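Local coordinates for hypothetical protein (PDB 3V4H) that probably forms hexameric rings that build the tube of a type VI secretion system, as in other proteins of the Hcp family, at residues D28-D42 with G100-K112. Sequence-based numbering, arbitrary orientation.
Sequences DMFIKIDGIEGESLD and GKHIKNVQFVLRK
F30 and V109 pair in both directions, N to O, in an antiparallel strand pair within the β-barrel-like Hcp fold. Strand 29-33 runs against 105-111 at 171°, and the exchange repeats between K32 and Q107 (K32 N to Q107 O 2.8 Å). D34, inside the type II turn I33-I36, adds a last backbone bond, N to N105 O.

M29, I31, I33, V106, F108 and L110 form the apolar face. I31 CD1 lies 3.6 Å from V106 CG1, and M29 lies alongside L110, its CG 3.5 Å from L110 CD2. F108 continues inward to W54 and F80, while I33 CG2 meets I103 CG2 and both residues reach helix 90-99.

The other face carries F30, K32, Q107 and V109; Q107 OE1 is bonded to K124. At its end, R111 extends with CG anti to N (chi1 180°), then bends at chi3, bringing its guanidinium into a salt-bridge network with two aspartates. It grips D42 end-on, NH1 to OD2 (3.0 Å) and NH2 to OD1 (2.7 Å), while NH2 is shared with D28 OD2. The F30 ring stands nearly upright on this guanidinium, planes 78° apart, F30 CE2 over its face and R111 NH2 3.3 Å from F30 CZ.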
loop_
_atom_site.group_PDB
_atom_site.type_symbol
_atom_site.label_atom_id
_atom_site.label_comp_id
_atom_site.label_asym_id
_atom_site.label_seq_id
_atom_site.Cartn_x
_atom_site.Cartn_y
_atom_site.Cartn_z
ATOM N N ASP A 28 10.871 1.557 27.911
ATOM C CA ASP A 28 11.773 0.378 28.047
ATOM C C ASP A 28 10.931 -0.863 28.175
ATOM O O ASP A 28 9.987 -0.945 29.012
ATOM C CB ASP A 28 12.630 0.485 29.293
ATOM C CG ASP A 28 13.931 1.146 29.050
ATOM O OD1 ASP A 28 14.557 0.892 27.993
ATOM O OD2 ASP A 28 14.346 1.910 29.947
ATOM N N MET A 29 11.315 -1.870 27.422
ATOM C CA MET A 29 10.521 -3.085 27.328
ATOM C C MET A 29 11.446 -4.274 27.467
ATOM O O MET A 29 12.491 -4.323 26.814
ATOM C CB MET A 29 9.819 -3.127 25.977
ATOM C CG MET A 29 8.959 -1.919 25.673
ATOM S SD MET A 29 8.114 -2.094 24.100
ATOM C CE MET A 29 9.267 -1.332 22.969
ATOM N N PHE A 30 11.061 -5.255 28.274
ATOM C CA PHE A 30 11.920 -6.420 28.494
ATOM C C PHE A 30 11.131 -7.680 28.413
ATOM O O PHE A 30 9.986 -7.712 28.846
ATOM C CB PHE A 30 12.555 -6.357 29.875
ATOM C CG PHE A 30 13.342 -5.107 30.102
ATOM C CD1 PHE A 30 14.613 -4.987 29.609
ATOM C CD2 PHE A 30 12.786 -4.034 30.768
ATOM C CE1 PHE A 30 15.342 -3.821 29.791
ATOM C CE2 PHE A 30 13.502 -2.862 30.950
ATOM C CZ PHE A 30 14.786 -2.762 30.463
ATOM N N ILE A 31 11.751 -8.735 27.937
ATOM C CA ILE A 31 11.136 -10.057 28.059
ATOM C C ILE A 31 12.149 -11.034 28.662
ATOM O O ILE A 31 13.323 -11.090 28.255
ATOM C CB ILE A 31 10.490 -10.487 26.724
ATOM C CG1 ILE A 31 9.444 -11.577 26.967
ATOM C CG2 ILE A 31 11.537 -10.896 25.718
ATOM C CD1 ILE A 31 8.393 -11.760 25.894
ATOM N N LYS A 32 11.714 -11.782 29.666
ATOM C CA LYS A 32 12.566 -12.761 30.353
ATOM C C LYS A 32 12.006 -14.140 30.041
ATOM O O LYS A 32 10.870 -14.424 30.384
ATOM C CB LYS A 32 12.528 -12.522 31.861
ATOM C CG LYS A 32 13.336 -13.541 32.674
ATOM C CD LYS A 32 12.556 -14.105 33.828
ATOM C CE LYS A 32 12.896 -13.433 35.143
ATOM N NZ LYS A 32 13.976 -14.178 35.862
ATOM N N ILE A 33 12.782 -14.970 29.364
ATOM C CA ILE A 33 12.285 -16.254 28.867
ATOM C C ILE A 33 13.052 -17.405 29.542
ATOM O O ILE A 33 14.283 -17.456 29.477
ATOM C CB ILE A 33 12.522 -16.386 27.373
ATOM C CG1 ILE A 33 11.688 -15.373 26.619
ATOM C CG2 ILE A 33 12.236 -17.809 26.911
ATOM C CD1 ILE A 33 11.951 -15.369 25.138
ATOM N N ASP A 34 12.353 -18.325 30.175
ATOM C CA ASP A 34 13.024 -19.375 30.917
ATOM C C ASP A 34 14.007 -20.137 30.095
ATOM O O ASP A 34 13.688 -20.644 29.059
ATOM C CB ASP A 34 12.033 -20.347 31.511
ATOM C CG ASP A 34 11.602 -19.951 32.891
ATOM O OD1 ASP A 34 12.372 -19.314 33.604
ATOM O OD2 ASP A 34 10.469 -20.256 33.265
ATOM N N GLY A 35 15.217 -20.224 30.591
ATOM C CA GLY A 35 16.282 -20.944 29.910
ATOM C C GLY A 35 16.932 -20.201 28.744
ATOM O O GLY A 35 17.872 -20.697 28.169
ATOM N N ILE A 36 16.451 -19.017 28.382
ATOM C CA ILE A 36 17.009 -18.333 27.240
ATOM C C ILE A 36 17.346 -16.897 27.663
ATOM O O ILE A 36 16.502 -15.965 27.603
ATOM C CB ILE A 36 16.040 -18.347 26.024
ATOM C CG1 ILE A 36 15.646 -19.784 25.636
ATOM C CG2 ILE A 36 16.668 -17.642 24.839
ATOM C CD1 ILE A 36 14.660 -19.913 24.488
ATOM N N GLU A 37 18.597 -16.711 28.053
ATOM C CA GLU A 37 19.082 -15.387 28.379
ATOM C C GLU A 37 19.259 -14.440 27.179
ATOM O O GLU A 37 19.618 -14.856 26.082
ATOM C CB GLU A 37 20.407 -15.500 29.083
ATOM C CG GLU A 37 20.240 -15.812 30.538
ATOM C CD GLU A 37 21.560 -15.848 31.245
ATOM O OE1 GLU A 37 22.592 -15.484 30.625
ATOM O OE2 GLU A 37 21.550 -16.238 32.423
ATOM N N GLY A 38 19.033 -13.157 27.415
ATOM C CA GLY A 38 19.392 -12.120 26.439
ATOM C C GLY A 38 20.641 -11.454 26.944
ATOM O O GLY A 38 21.404 -12.067 27.687
ATOM N N GLU A 39 20.840 -10.192 26.596
ATOM C CA GLU A 39 22.046 -9.492 26.989
ATOM C C GLU A 39 21.803 -8.021 27.377
ATOM O O GLU A 39 22.715 -7.218 27.317
ATOM C CB GLU A 39 23.077 -9.587 25.848
ATOM C CG GLU A 39 22.624 -8.910 24.575
ATOM C CD GLU A 39 23.471 -9.229 23.345
ATOM O OE1 GLU A 39 23.530 -8.317 22.478
ATOM O OE2 GLU A 39 24.017 -10.362 23.209
ATOM N N SER A 40 20.601 -7.686 27.828
ATOM C CA SER A 40 20.350 -6.373 28.415
ATOM C C SER A 40 21.331 -6.084 29.542
ATOM O O SER A 40 21.587 -6.931 30.432
ATOM C CB SER A 40 18.939 -6.287 28.984
ATOM O OG SER A 40 18.761 -5.093 29.762
ATOM N N LEU A 41 21.830 -4.854 29.520
ATOM C CA LEU A 41 22.671 -4.334 30.556
ATOM C C LEU A 41 21.922 -3.446 31.535
ATOM O O LEU A 41 22.565 -2.741 32.276
ATOM C CB LEU A 41 23.862 -3.568 29.951
ATOM C CG LEU A 41 24.891 -4.456 29.238
ATOM C CD1 LEU A 41 26.004 -3.603 28.655
ATOM C CD2 LEU A 41 25.467 -5.529 30.160
ATOM N N ASP A 42 20.581 -3.484 31.544
ATOM C CA ASP A 42 19.778 -2.814 32.562
ATOM C C ASP A 42 20.004 -3.486 33.945
ATOM O O ASP A 42 20.115 -4.705 34.038
ATOM C CB ASP A 42 18.298 -2.911 32.187
ATOM C CG ASP A 42 17.409 -2.175 33.140
ATOM O OD1 ASP A 42 17.407 -0.942 33.052
ATOM O OD2 ASP A 42 16.721 -2.816 34.004
ATOM N N GLY A 100 9.967 -27.666 18.900
ATOM C CA GLY A 100 8.656 -27.641 19.578
ATOM C C GLY A 100 8.806 -27.800 21.081
ATOM O O GLY A 100 8.011 -28.463 21.741
ATOM N N LYS A 101 9.850 -27.188 21.614
ATOM C CA LYS A 101 10.301 -27.432 22.972
ATOM C C LYS A 101 9.532 -26.476 23.877
ATOM O O LYS A 101 9.369 -25.315 23.550
ATOM C CB LYS A 101 11.798 -27.141 23.030
ATOM C CG LYS A 101 12.562 -27.865 24.119
ATOM C CD LYS A 101 13.510 -26.915 24.842
ATOM C CE LYS A 101 14.712 -27.634 25.436
ATOM N NZ LYS A 101 15.789 -27.707 24.412
ATOM N N HIS A 102 9.047 -26.944 25.013
ATOM C CA HIS A 102 8.181 -26.100 25.829
ATOM C C HIS A 102 9.026 -25.275 26.732
ATOM O O HIS A 102 10.113 -25.683 27.116
ATOM C CB HIS A 102 7.184 -26.930 26.638
ATOM C CG HIS A 102 6.108 -27.581 25.799
ATOM N ND1 HIS A 102 4.885 -27.847 26.277
ATOM C CD2 HIS A 102 6.113 -28.010 24.472
ATOM C CE1 HIS A 102 4.141 -28.427 25.313
ATOM N NE2 HIS A 102 4.895 -28.527 24.209
ATOM N N ILE A 103 8.524 -24.087 27.055
ATOM C CA ILE A 103 9.206 -23.123 27.917
ATOM C C ILE A 103 8.245 -22.841 29.058
ATOM O O ILE A 103 7.068 -22.572 28.811
ATOM C CB ILE A 103 9.499 -21.811 27.164
ATOM C CG1 ILE A 103 10.504 -22.027 26.015
ATOM C CG2 ILE A 103 10.000 -20.732 28.129
ATOM C CD1 ILE A 103 10.608 -20.833 25.037
ATOM N N LYS A 104 8.726 -22.886 30.295
ATOM C CA LYS A 104 7.817 -22.912 31.453
ATOM C C LYS A 104 7.194 -21.553 31.762
ATOM O O LYS A 104 5.990 -21.461 31.991
ATOM C CB LYS A 104 8.543 -23.433 32.684
ATOM C CG LYS A 104 8.902 -24.902 32.591
ATOM C CD LYS A 104 8.947 -25.526 33.976
ATOM C CE LYS A 104 9.233 -27.014 33.930
ATOM N NZ LYS A 104 9.004 -27.637 35.262
ATOM N N ASN A 105 8.019 -20.507 31.744
ATOM C CA ASN A 105 7.614 -19.174 32.153
ATOM C C ASN A 105 8.266 -18.174 31.228
ATOM O O ASN A 105 9.443 -18.341 30.878
ATOM C CB ASN A 105 8.100 -18.862 33.571
ATOM C CG ASN A 105 7.515 -19.776 34.611
ATOM O OD1 ASN A 105 6.377 -19.579 35.019
ATOM N ND2 ASN A 105 8.288 -20.775 35.065
ATOM N N VAL A 106 7.482 -17.164 30.839
ATOM C CA VAL A 106 7.943 -16.009 30.105
ATOM C C VAL A 106 7.307 -14.811 30.779
ATOM O O VAL A 106 6.106 -14.842 31.084
ATOM C CB VAL A 106 7.501 -16.046 28.630
ATOM C CG1 VAL A 106 7.844 -14.728 27.921
ATOM C CG2 VAL A 106 8.159 -17.216 27.902
ATOM N N GLN A 107 8.115 -13.781 31.029
ATOM C CA GLN A 107 7.647 -12.554 31.656
ATOM C C GLN A 107 8.032 -11.312 30.829
ATOM O O GLN A 107 9.217 -11.032 30.593
ATOM C CB GLN A 107 8.195 -12.444 33.084
ATOM C CG GLN A 107 7.747 -11.163 33.789
ATOM C CD GLN A 107 8.598 -10.776 34.991
ATOM O OE1 GLN A 107 8.109 -10.804 36.120
ATOM N NE2 GLN A 107 9.865 -10.359 34.747
ATOM N N PHE A 108 7.014 -10.564 30.427
ATOM C CA PHE A 108 7.149 -9.361 29.600
ATOM C C PHE A 108 6.819 -8.131 30.414
ATOM O O PHE A 108 5.847 -8.118 31.141
ATOM C CB PHE A 108 6.209 -9.449 28.422
ATOM C CG PHE A 108 6.118 -8.177 27.642
ATOM C CD1 PHE A 108 7.173 -7.768 26.851
ATOM C CD2 PHE A 108 4.997 -7.386 27.714
ATOM C CE1 PHE A 108 7.130 -6.574 26.119
ATOM C CE2 PHE A 108 4.936 -6.198 27.009
ATOM C CZ PHE A 108 6.002 -5.798 26.173
ATOM N N VAL A 109 7.669 -7.127 30.363
ATOM C CA VAL A 109 7.535 -5.979 31.238
ATOM C C VAL A 109 7.706 -4.676 30.462
ATOM O O VAL A 109 8.683 -4.503 29.662
ATOM C CB VAL A 109 8.561 -6.054 32.408
ATOM C CG1 VAL A 109 8.690 -4.710 33.116
ATOM C CG2 VAL A 109 8.162 -7.140 33.464
ATOM N N LEU A 110 6.791 -3.740 30.686
ATOM C CA LEU A 110 6.977 -2.328 30.242
ATOM C C LEU A 110 7.230 -1.434 31.407
ATOM O O LEU A 110 6.583 -1.561 32.446
ATOM C CB LEU A 110 5.718 -1.797 29.569
ATOM C CG LEU A 110 5.034 -2.604 28.463
ATOM C CD1 LEU A 110 3.706 -1.947 28.150
ATOM C CD2 LEU A 110 5.862 -2.698 27.186
ATOM N N ARG A 111 8.116 -0.463 31.213
ATOM C CA ARG A 111 8.527 0.443 32.233
ATOM C C ARG A 111 8.460 1.871 31.711
ATOM O O ARG A 111 8.766 2.114 30.545
ATOM C CB ARG A 111 9.960 0.116 32.603
ATOM C CG ARG A 111 10.558 0.999 33.683
ATOM C CD ARG A 111 11.863 0.383 34.207
ATOM N NE ARG A 111 12.920 0.423 33.211
ATOM C CZ ARG A 111 14.121 -0.162 33.326
ATOM N NH1 ARG A 111 14.456 -0.869 34.409
ATOM N NH2 ARG A 111 15.011 -0.027 32.341
ATOM N N LYS A 112 8.067 2.804 32.576
ATOM C CA LYS A 112 8.244 4.223 32.307
ATOM C C LYS A 112 9.729 4.543 32.402
ATOM O O LYS A 112 10.313 4.957 31.418
ATOM C CB LYS A 112 7.483 5.085 33.324
ATOM C CG LYS A 112 5.989 4.807 33.426
ATOM C CD LYS A 112 5.241 5.168 32.152
ATOM C CE LYS A 112 3.744 5.297 32.432
ATOM N NZ LYS A 112 2.959 5.591 31.199
#